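Local atomic coordinates of hypothetical protein Atu2327 (Agrobacterium tumefaciens, PDB entry 2O8I), a protein that is of unknown function but belongs to the OHCU decarboxylase family, whose members decarboxylate the intermediate 2-oxo-4-hydroxy-4-carboxy-5-ureidoimidazoline on the way from urate to allantoin. Residues E16-I21 and L57-A62; L35-V40 and I153-L158. All blocks are in the same frame, centred on the assembly; numbering follows the deposited sequence.

Contact 1 of 2, residues E16-I21 and L57-A62; sequences EHSPFI and LGVLRA
V59 and A62, one turn apart on helix 53-62, meet the loop 16-18 and the first turn of helix 19-27. The apolar part of the contact centres on a single methyl group of V59. CG2, placed beside the backbone N and anti to the carbonyl carbon, faces the rim of the F20 ring near the ring plane, 4.1 Å from CZ, and it also touches the hydroxyl of S18, with CG2 to OG at 3.7 Å. One face of the F20 ring is covered within helix 19-27 by I21 CG1, offset toward the rim. Farther along, the A62 methyl packs against the loop backbone: its CB is 3.8 Å from the carbonyl O of E16 and 3.9 Å from CB of H17.

No hydrogen bond joins the two segments. The polar order is internal to the loop, where S18 OG donates to O of E16 at 2.7 Å; the hydroxyl comes from above the carbonyl plane, with a C=O...O angle of 139°. The acid end of E16 turns away from helix 53-62 to a salt bridge with R157.

H17 meets H17 of the second subunit, ring planes about 80° apart. The contact thus joins a helix-entry loop to the C-terminal turn of a second helix, beside the dimer interface of this all-helical protein, consistent with the OHCU decarboxylase family.

Contact 2 of 2, residues L35-V40 and I153-L158; sequences LTAKAV and IAWLRL
The six-membered ring of W155 lies against the start of helix 37-50, reached from helix 139-161. Coming first in sequence, W155 holds its indole out with CG anti to the backbone N (chi1 163°), which carries that ring across to A37 and K38. The corner atom CZ3 does most of the touching: it lies 3.5 Å from CB of A37, which approaches obliquely. The backbone N of K38 meets the same corner near the ring plane, at 3.5 Å from CZ3. K38 starts out pointing away, yet the aliphatic beginning of its chain still passes the indole, CG lying 4.0 Å from CZ3.

R157 turns its guanidinium elsewhere, in part to a salt bridge with E75 of the second subunit. L158 comes next and packs directly on A37, the two CB atoms being 4.0 Å apart. With so small a residue at this point the backbones come close, the CA atoms of A37 and L158 lying 5.0 Å from each other. At the tip of L158, CD2 reaches CG1 of V40 at 3.8 Å, the two side chains crossing at about a right angle, while F11 of helix 4-11 touches both.

The first turn of helix 37-50 is capped by T36, whose OG1 accepts from A39 N at 3.0 Å with an N-H...O angle of 163°. The backbones of A37 and K38 hydrogen-bond with P163 and E164. The two segments themselves therefore meet by apolar van der Waals contact around A37, without a direct polar bond.

The centres of the two contacts lie about 17 Å apart, yet they touch through one salt bridge, E16 OE1 to R157 NH2 at 2.7 Å. Their segments alternate along the chain: 16-21, 35-40, 57-62, then 153-158. Contact 1 thus brings helix 19-27 to helix 53-62, while contact 2 sets helix 37-50, which falls between them in sequence, against the long C-terminal helix 139-161. The two contacts together tie helices from the first part of the chain to each other and to the C-terminal helix. Both contacts also reach the second subunit, where I72 packs on E16 and R157, so the salt bridge between them lies beside the dimer interface.

Contact 1 of 2, residues E16-I21 and L57-A62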
loop_
_atom_site.group_PDB
_atom_site.type_symbol
_atom_site.label_atom_id
_atom_site.label_comp_id
_atom_site.label_asym_id
_atom_site.label_seq_id
_atom_site.Cartn_x
_atom_site.Cartn_y
_atom_site.Cartn_z
ATOM N N GLU A 16 1.563 -5.652 -6.871
ATOM C CA GLU A 16 0.459 -4.965 -6.293
ATOM C C GLU A 16 -0.805 -5.061 -7.145
ATOM O O GLU A 16 -0.733 -4.898 -8.344
ATOM C CB GLU A 16 0.873 -3.516 -6.070
ATOM C CG GLU A 16 -0.040 -2.839 -5.117
ATOM C CD GLU A 16 0.476 -2.894 -3.712
ATOM O OE1 GLU A 16 1.643 -3.226 -3.512
ATOM O OE2 GLU A 16 -0.264 -2.564 -2.808
ATOM N N HIS A 17 -1.950 -5.344 -6.514
ATOM C CA HIS A 17 -3.227 -5.475 -7.207
ATOM C C HIS A 17 -3.147 -6.382 -8.437
ATOM O O HIS A 17 -4.017 -6.302 -9.330
ATOM C CB HIS A 17 -3.825 -4.101 -7.571
ATOM C CG HIS A 17 -4.036 -3.202 -6.383
ATOM N ND1 HIS A 17 -3.218 -2.132 -6.118
ATOM C CD2 HIS A 17 -4.932 -3.247 -5.366
ATOM C CE1 HIS A 17 -3.599 -1.548 -4.991
ATOM N NE2 HIS A 17 -4.635 -2.206 -4.512
ATOM N N SER A 18 -2.156 -7.285 -8.487
ATOM C CA SER A 18 -2.029 -8.174 -9.650
ATOM C C SER A 18 -2.122 -9.716 -9.340
ATOM O O SER A 18 -1.198 -10.507 -9.651
ATOM C CB SER A 18 -0.789 -7.761 -10.426
ATOM O OG SER A 18 -0.850 -6.362 -10.631
ATOM N N PRO A 19 -3.261 -10.140 -8.715
ATOM C CA PRO A 19 -3.405 -11.542 -8.349
ATOM C C PRO A 19 -3.246 -12.474 -9.546
ATOM O O PRO A 19 -2.779 -13.585 -9.357
ATOM C CB PRO A 19 -4.823 -11.621 -7.729
ATOM C CG PRO A 19 -5.539 -10.395 -8.203
ATOM C CD PRO A 19 -4.467 -9.364 -8.345
ATOM N N PHE A 20 -3.551 -12.033 -10.768
ATOM C CA PHE A 20 -3.388 -12.924 -11.945
ATOM C C PHE A 20 -1.962 -13.464 -12.063
ATOM O O PHE A 20 -1.769 -14.601 -12.531
ATOM C CB PHE A 20 -3.838 -12.259 -13.251
ATOM C CG PHE A 20 -2.818 -11.312 -13.837
ATOM C CD1 PHE A 20 -2.748 -9.974 -13.410
ATOM C CD2 PHE A 20 -1.922 -11.748 -14.792
ATOM C CE1 PHE A 20 -1.767 -9.084 -13.951
ATOM C CE2 PHE A 20 -0.949 -10.886 -15.316
ATOM C CZ PHE A 20 -0.864 -9.563 -14.897
ATOM N N ILE A 21 -0.962 -12.672 -11.653
ATOM C CA ILE A 21 0.443 -13.145 -11.622
ATOM C C ILE A 21 0.530 -14.426 -10.789
ATOM O O ILE A 21 1.128 -15.424 -11.232
ATOM C CB ILE A 21 1.433 -12.085 -11.082
ATOM C CG1 ILE A 21 1.471 -10.863 -11.993
ATOM C CG2 ILE A 21 2.845 -12.629 -10.985
ATOM C CD1 ILE A 21 2.158 -11.120 -13.310
ATOM N N LEU A 57 1.807 -3.319 -18.484
ATOM C CA LEU A 57 1.472 -1.897 -18.324
ATOM C C LEU A 57 0.445 -1.702 -17.200
ATOM O O LEU A 57 0.539 -0.720 -16.419
ATOM C CB LEU A 57 0.976 -1.279 -19.631
ATOM C CG LEU A 57 0.690 0.228 -19.564
ATOM C CD1 LEU A 57 1.980 1.027 -19.329
ATOM C CD2 LEU A 57 -0.014 0.719 -20.847
ATOM N N GLY A 58 -0.505 -2.645 -17.102
ATOM C CA GLY A 58 -1.476 -2.664 -15.998
ATOM C C GLY A 58 -0.816 -2.807 -14.624
ATOM O O GLY A 58 -1.263 -2.226 -13.634
ATOM N N VAL A 59 0.271 -3.562 -14.557
ATOM C CA VAL A 59 0.935 -3.804 -13.282
ATOM C C VAL A 59 1.602 -2.527 -12.852
ATOM O O VAL A 59 1.532 -2.160 -11.683
ATOM C CB VAL A 59 1.979 -4.943 -13.392
ATOM C CG1 VAL A 59 2.891 -4.993 -12.185
ATOM C CG2 VAL A 59 1.285 -6.304 -13.662
ATOM N N LEU A 60 2.238 -1.840 -13.795
ATOM C CA LEU A 60 2.933 -0.582 -13.491
ATOM C C LEU A 60 1.951 0.432 -12.968
ATOM O O LEU A 60 2.215 1.123 -11.992
ATOM C CB LEU A 60 3.587 -0.032 -14.746
ATOM C CG LEU A 60 5.055 -0.346 -15.059
ATOM C CD1 LEU A 60 5.551 -1.637 -14.520
ATOM C CD2 LEU A 60 5.281 -0.276 -16.544
ATOM N N ARG A 61 0.807 0.511 -13.635
ATOM C CA ARG A 61 -0.185 1.488 -13.293
ATOM C C ARG A 61 -0.845 1.214 -11.956
ATOM O O ARG A 61 -1.334 2.128 -11.337
ATOM C CB ARG A 61 -1.232 1.571 -14.404
ATOM C CG ARG A 61 -0.686 2.195 -15.669
ATOM C CD ARG A 61 -1.761 2.397 -16.687
ATOM N NE ARG A 61 -1.337 3.378 -17.686
ATOM C CZ ARG A 61 -1.800 3.437 -18.939
ATOM N NH1 ARG A 61 -2.696 2.559 -19.344
ATOM N NH2 ARG A 61 -1.347 4.366 -19.786
ATOM N N ALA A 62 -0.867 -0.035 -11.512
ATOM C CA ALA A 62 -1.519 -0.385 -10.237
ATOM C C ALA A 62 -0.565 -0.157 -9.059
ATOM O O ALA A 62 -0.996 -0.047 -7.912
ATOM C CB ALA A 62 -2.005 -1.845 -10.254
#

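Contact 2 of 2, residues L35-V40 and I153-L158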
loop_
_atom_site.group_PDB
_atom_site.type_symbol
_atom_site.label_atom_id
_atom_site.label_comp_id
_atom_site.label_asym_id
_atom_site.label_seq_id
_atom_site.Cartn_x
_atom_site.Cartn_y
_atom_site.Cartn_z
ATOM N N LEU A 35 9.324 -22.865 -0.539
ATOM C CA LEU A 35 8.820 -21.556 -0.161
ATOM C C LEU A 35 9.972 -20.683 0.354
ATOM O O LEU A 35 10.194 -20.529 1.573
ATOM C CB LEU A 35 7.659 -21.658 0.824
ATOM C CG LEU A 35 6.385 -22.295 0.284
ATOM C CD1 LEU A 35 5.425 -22.518 1.410
ATOM C CD2 LEU A 35 5.777 -21.502 -0.821
ATOM N N THR A 36 10.720 -20.164 -0.612
ATOM C CA THR A 36 11.825 -19.283 -0.363
ATOM C C THR A 36 11.592 -18.085 -1.247
ATOM O O THR A 36 10.912 -18.192 -2.267
ATOM C CB THR A 36 13.216 -19.916 -0.706
ATOM O OG1 THR A 36 13.323 -20.124 -2.117
ATOM C CG2 THR A 36 13.441 -21.191 0.033
ATOM N N ALA A 37 12.154 -16.946 -0.862
ATOM C CA ALA A 37 12.069 -15.779 -1.698
ATOM C C ALA A 37 12.645 -16.055 -3.077
ATOM O O ALA A 37 12.003 -15.696 -4.029
ATOM C CB ALA A 37 12.759 -14.606 -1.057
ATOM N N LYS A 38 13.814 -16.706 -3.204
ATOM C CA LYS A 38 14.393 -17.021 -4.529
ATOM C C LYS A 38 13.449 -17.806 -5.414
ATOM O O LYS A 38 13.152 -17.375 -6.544
ATOM C CB LYS A 38 15.713 -17.772 -4.413
ATOM C CG LYS A 38 16.931 -16.820 -4.362
ATOM C CD LYS A 38 18.318 -17.602 -4.500
ATOM C CE LYS A 38 18.620 -18.138 -5.987
ATOM N NZ LYS A 38 18.091 -19.549 -6.262
ATOM N N ALA A 39 12.961 -18.941 -4.898
ATOM C CA ALA A 39 12.040 -19.795 -5.646
ATOM C C ALA A 39 10.780 -19.038 -6.032
ATOM O O ALA A 39 10.487 -18.907 -7.201
ATOM C CB ALA A 39 11.700 -21.061 -4.879
ATOM N N VAL A 40 10.053 -18.482 -5.066
ATOM C CA VAL A 40 8.755 -17.862 -5.375
ATOM C C VAL A 40 8.936 -16.637 -6.291
ATOM O O VAL A 40 8.117 -16.395 -7.200
ATOM C CB VAL A 40 7.967 -17.486 -4.099
ATOM C CG1 VAL A 40 6.686 -16.796 -4.449
ATOM C CG2 VAL A 40 7.693 -18.708 -3.237
ATOM N N ILE A 153 11.067 -4.793 -6.304
ATOM C CA ILE A 153 10.213 -4.660 -5.181
ATOM C C ILE A 153 9.616 -6.045 -4.797
ATOM O O ILE A 153 9.538 -6.397 -3.602
ATOM C CB ILE A 153 9.200 -3.600 -5.496
ATOM C CG1 ILE A 153 9.953 -2.250 -5.528
ATOM C CG2 ILE A 153 8.088 -3.643 -4.469
ATOM C CD1 ILE A 153 9.316 -1.123 -6.368
ATOM N N ALA A 154 9.269 -6.837 -5.812
ATOM C CA ALA A 154 8.730 -8.177 -5.582
ATOM C C ALA A 154 9.719 -8.962 -4.737
ATOM O O ALA A 154 9.333 -9.609 -3.728
ATOM C CB ALA A 154 8.408 -8.929 -6.933
ATOM N N TRP A 155 10.990 -8.859 -5.109
ATOM C CA TRP A 155 12.020 -9.559 -4.385
ATOM C C TRP A 155 12.075 -9.095 -2.944
ATOM O O TRP A 155 12.104 -9.914 -2.002
ATOM C CB TRP A 155 13.406 -9.406 -5.058
ATOM C CG TRP A 155 14.513 -9.769 -4.127
ATOM C CD1 TRP A 155 15.321 -8.914 -3.440
ATOM C CD2 TRP A 155 14.874 -11.072 -3.722
ATOM N NE1 TRP A 155 16.198 -9.612 -2.646
ATOM C CE2 TRP A 155 15.942 -10.945 -2.799
ATOM C CE3 TRP A 155 14.426 -12.346 -4.074
ATOM C CZ2 TRP A 155 16.566 -12.044 -2.212
ATOM C CZ3 TRP A 155 15.033 -13.442 -3.486
ATOM C CH2 TRP A 155 16.098 -13.284 -2.557
ATOM N N LEU A 156 12.105 -7.781 -2.766
ATOM C CA LEU A 156 12.195 -7.209 -1.431
ATOM C C LEU A 156 10.995 -7.618 -0.573
ATOM O O LEU A 156 11.147 -7.934 0.620
ATOM C CB LEU A 156 12.316 -5.670 -1.490
ATOM C CG LEU A 156 13.603 -5.110 -2.119
ATOM C CD1 LEU A 156 13.417 -3.615 -2.383
ATOM C CD2 LEU A 156 14.830 -5.371 -1.209
ATOM N N ARG A 157 9.813 -7.626 -1.177
ATOM C CA ARG A 157 8.620 -8.061 -0.439
ATOM C C ARG A 157 8.740 -9.504 0.016
ATOM O O ARG A 157 8.668 -9.774 1.232
ATOM C CB ARG A 157 7.357 -7.820 -1.247
ATOM C CG ARG A 157 7.137 -6.323 -1.427
ATOM C CD ARG A 157 6.101 -6.059 -2.456
ATOM N NE ARG A 157 5.660 -4.683 -2.377
ATOM C CZ ARG A 157 4.553 -4.226 -2.946
ATOM N NH1 ARG A 157 3.759 -5.068 -3.607
ATOM N NH2 ARG A 157 4.236 -2.931 -2.842
ATOM N N LEU A 158 8.983 -10.399 -0.948
ATOM C CA LEU A 158 9.203 -11.827 -0.680
ATOM C C LEU A 158 10.304 -12.119 0.319
ATOM O O LEU A 158 10.103 -12.949 1.204
ATOM C CB LEU A 158 9.437 -12.583 -1.965
ATOM C CG LEU A 158 8.157 -12.716 -2.795
ATOM C CD1 LEU A 158 8.526 -13.019 -4.234
ATOM C CD2 LEU A 158 7.251 -13.791 -2.194
#